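Side-chain contact in acyl-CoA dehydrogenase domain protein Tcur3483 (Thermomonospora curvata, PDB 6WY9), which binds FAD and probably oxidises a CH-CH group of its substrate, as members of the acyl-CoA dehydrogenase family do: residues E64-L69 with G73-G78. Numbering follows the deposited sequence.
Sequences EVVKML and GWLGYG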
ATOM      1  N   GLU A  64     -18.571 -38.451  -4.878  1.00 73.46           N
ATOM      2  CA  GLU A  64     -19.238 -38.779  -6.134  1.00 76.57           C
ATOM      3  C   GLU A  64     -18.463 -38.247  -7.335  1.00 74.20           C
ATOM      4  O   GLU A  64     -18.258 -38.959  -8.329  1.00 71.88           O
ATOM      5  CB  GLU A  64     -20.644 -38.193  -6.105  1.00 82.43           C
ATOM      6  CG  GLU A  64     -21.644 -38.900  -6.959  1.00 88.03           C
ATOM      7  CD  GLU A  64     -22.993 -38.221  -6.894  1.00 93.55           C
ATOM      8  OE1 GLU A  64     -23.439 -37.676  -7.932  1.00 93.95           O
ATOM      9  OE2 GLU A  64     -23.587 -38.216  -5.792  1.00 97.42           O
ATOM     10  N   VAL A  65     -18.055 -36.978  -7.274  1.00 75.27           N
ATOM     11  CA  VAL A  65     -17.238 -36.407  -8.344  1.00 75.14           C
ATOM     12  C   VAL A  65     -15.897 -37.124  -8.428  1.00 72.43           C
ATOM     13  O   VAL A  65     -15.500 -37.597  -9.497  1.00 71.90           O
ATOM     14  CB  VAL A  65     -17.048 -34.892  -8.131  1.00 77.01           C
ATOM     15  CG1 VAL A  65     -16.304 -34.265  -9.317  1.00 75.13           C
ATOM     16  CG2 VAL A  65     -18.383 -34.208  -7.915  1.00 80.56           C
ATOM     17  N   VAL A  66     -15.176 -37.204  -7.299  1.00 70.76           N
ATOM     18  CA  VAL A  66     -13.831 -37.788  -7.304  1.00 67.65           C
ATOM     19  C   VAL A  66     -13.854 -39.150  -7.976  1.00 67.11           C
ATOM     20  O   VAL A  66     -13.029 -39.443  -8.850  1.00 64.97           O
ATOM     21  CB  VAL A  66     -13.263 -37.881  -5.875  1.00 68.33           C
ATOM     22  CG1 VAL A  66     -11.970 -38.711  -5.855  1.00 67.14           C
ATOM     23  CG2 VAL A  66     -13.011 -36.479  -5.281  1.00 68.59           C
ATOM     24  N   LYS A  67     -14.805 -40.002  -7.577  1.00 69.68           N
ATOM     25  CA  LYS A  67     -14.875 -41.343  -8.150  1.00 72.74           C
ATOM     26  C   LYS A  67     -15.139 -41.291  -9.646  1.00 73.57           C
ATOM     27  O   LYS A  67     -14.581 -42.089 -10.408  1.00 73.13           O
ATOM     28  CB  LYS A  67     -15.948 -42.176  -7.450  1.00 76.75           C
ATOM     29  CG  LYS A  67     -16.075 -43.581  -8.015  1.00 80.57           C
ATOM     30  CD  LYS A  67     -14.690 -44.137  -8.318  1.00 83.00           C
ATOM     31  CE  LYS A  67     -14.705 -45.606  -8.735  1.00 88.03           C
ATOM     32  NZ  LYS A  67     -13.470 -45.966  -9.532  1.00 89.45           N
ATOM     33  N   MET A  68     -15.977 -40.350 -10.097  1.00 75.49           N
ATOM     34  CA  MET A  68     -16.183 -40.211 -11.535  1.00 78.49           C
ATOM     35  C   MET A  68     -14.889 -39.819 -12.236  1.00 74.66           C
ATOM     36  O   MET A  68     -14.456 -40.485 -13.184  1.00 74.45           O
ATOM     37  CB  MET A  68     -17.293 -39.197 -11.819  1.00 84.38           C
ATOM     38  CG  MET A  68     -18.668 -39.834 -11.885  1.00 91.96           C
ATOM     39  SD  MET A  68     -19.946 -38.749 -12.529  1.00 96.41           S
ATOM     40  CE  MET A  68     -20.181 -37.634 -11.140  1.00 97.78           C
ATOM     41  N   LEU A  69     -14.254 -38.731 -11.781  1.00 71.72           N
ATOM     42  CA  LEU A  69     -12.973 -38.323 -12.361  1.00 68.93           C
ATOM     43  C   LEU A  69     -11.969 -39.467 -12.366  1.00 70.43           C
ATOM     44  O   LEU A  69     -11.231 -39.657 -13.341  1.00 70.05           O
ATOM     45  CB  LEU A  69     -12.391 -37.151 -11.577  1.00 66.09           C
ATOM     46  CG  LEU A  69     -13.151 -35.838 -11.591  1.00 64.81           C
ATOM     47  CD1 LEU A  69     -12.598 -34.969 -10.467  1.00 65.88           C
ATOM     48  CD2 LEU A  69     -13.034 -35.177 -12.959  1.00 62.10           C
ATOM     49  N   GLY A  73      -9.938 -41.529 -15.588  1.00 73.63           N
ATOM     50  CA  GLY A  73      -8.518 -41.399 -15.854  1.00 73.05           C
ATOM     51  C   GLY A  73      -7.921 -40.022 -15.653  1.00 72.44           C
ATOM     52  O   GLY A  73      -6.766 -39.808 -16.031  1.00 73.93           O
ATOM     53  N   TRP A  74      -8.651 -39.074 -15.078  1.00 71.34           N
ATOM     54  CA  TRP A  74      -8.108 -37.723 -15.001  1.00 69.73           C
ATOM     55  C   TRP A  74      -7.272 -37.475 -13.750  1.00 71.51           C
ATOM     56  O   TRP A  74      -6.446 -36.553 -13.746  1.00 72.10           O
ATOM     57  CB  TRP A  74      -9.236 -36.692 -15.072  1.00 67.75           C
ATOM     58  CG  TRP A  74      -9.875 -36.577 -16.426  1.00 66.32           C
ATOM     59  CD1 TRP A  74     -11.158 -36.909 -16.753  1.00 66.51           C
ATOM     60  CD2 TRP A  74      -9.256 -36.114 -17.635  1.00 64.87           C
ATOM     61  NE1 TRP A  74     -11.383 -36.670 -18.087  1.00 66.27           N
ATOM     62  CE2 TRP A  74     -10.232 -36.178 -18.653  1.00 65.69           C
ATOM     63  CE3 TRP A  74      -7.982 -35.642 -17.955  1.00 64.70           C
ATOM     64  CZ2 TRP A  74      -9.969 -35.781 -19.980  1.00 64.67           C
ATOM     65  CZ3 TRP A  74      -7.723 -35.246 -19.282  1.00 64.68           C
ATOM     66  CH2 TRP A  74      -8.712 -35.325 -20.270  1.00 64.12           C
ATOM     67  N   LEU A  75      -7.448 -38.283 -12.702  1.00 71.60           N
ATOM     68  CA  LEU A  75      -6.686 -38.070 -11.472  1.00 70.90           C
ATOM     69  C   LEU A  75      -5.191 -38.328 -11.669  1.00 76.13           C
ATOM     70  O   LEU A  75      -4.352 -37.586 -11.142  1.00 77.77           O
ATOM     71  CB  LEU A  75      -7.264 -38.944 -10.357  1.00 65.88           C
ATOM     72  CG  LEU A  75      -8.704 -38.563  -9.996  1.00 59.45           C
ATOM     73  CD1 LEU A  75      -9.154 -39.235  -8.682  1.00 59.61           C
ATOM     74  CD2 LEU A  75      -8.868 -37.024  -9.934  1.00 55.24           C
ATOM     75  N   GLY A  76      -4.824 -39.360 -12.422  1.00 78.75           N
ATOM     76  CA  GLY A  76      -3.403 -39.595 -12.589  1.00 81.79           C
ATOM     77  C   GLY A  76      -2.786 -38.864 -13.759  1.00 81.41           C
ATOM     78  O   GLY A  76      -1.678 -39.199 -14.189  1.00 83.98           O
ATOM     79  N   TYR A  77      -3.491 -37.871 -14.298  1.00 78.02           N
ATOM     80  CA  TYR A  77      -3.050 -37.202 -15.514  1.00 75.04           C
ATOM     81  C   TYR A  77      -1.604 -36.739 -15.416  1.00 74.29           C
ATOM     82  O   TYR A  77      -0.829 -36.892 -16.367  1.00 75.90           O
ATOM     83  CB  TYR A  77      -3.966 -36.012 -15.785  1.00 73.26           C
ATOM     84  CG  TYR A  77      -3.930 -35.508 -17.211  1.00 73.76           C
ATOM     85  CD1 TYR A  77      -4.385 -36.296 -18.267  1.00 74.93           C
ATOM     86  CD2 TYR A  77      -3.489 -34.220 -17.497  1.00 74.06           C
ATOM     87  CE1 TYR A  77      -4.385 -35.806 -19.587  1.00 75.14           C
ATOM     88  CE2 TYR A  77      -3.484 -33.728 -18.793  1.00 74.27           C
ATOM     89  CZ  TYR A  77      -3.932 -34.517 -19.828  1.00 75.14           C
ATOM     90  OH  TYR A  77      -3.897 -34.000 -21.099  1.00 76.42           O
ATOM     91  N   GLY A  78      -1.229 -36.157 -14.282  1.00 72.17           N
ATOM     92  CA  GLY A  78       0.122 -35.669 -14.085  1.00 71.82           C
ATOM     93  C   GLY A  78       1.039 -36.608 -13.322  1.00 72.73           C
ATOM     94  O   GLY A  78       2.222 -36.307 -13.138  1.00 75.23           O
TER
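Leu69 and Val66, on the last turns of helix 62-71, pack against Leu75, and Leu69 also shares a backbone bond with Trp74, in a buried contact where the helix ends and the first residues of the following loop pack against its last turns. Leu75 brings both methyls to the helix: CD2 lies 3.9 Å from Leu69 CB, while CD1 sits 4.0 Å from Val66 CG1 and also rests near the Val66 carbonyl oxygen. The Val66 and Leu75 side chains cross at about a right angle. Val66 CG1 stands anti to its own backbone N (chi1 170°), which turns this methyl to Leu75. The helix closes in a Schellman motif, with Gly73 at positive phi (89°), where a side chain would jam against the preceding carbonyl oxygen. Trp74 N then donates to Leu69 O at 3.2 Å, nearly straight at 163° but tilted out of the carbonyl plane. With an alanine at Leu75 both methyls are gone, and Val66 CG1 and Leu69 CB would probably lose their apolar partner, opening a gap between the helix and the loop. From Trp74 to Tyr77 the chain makes a type I turn, and the Trp74 ring meets Tyr39 of helix 26-41 within the N-terminal helical domain.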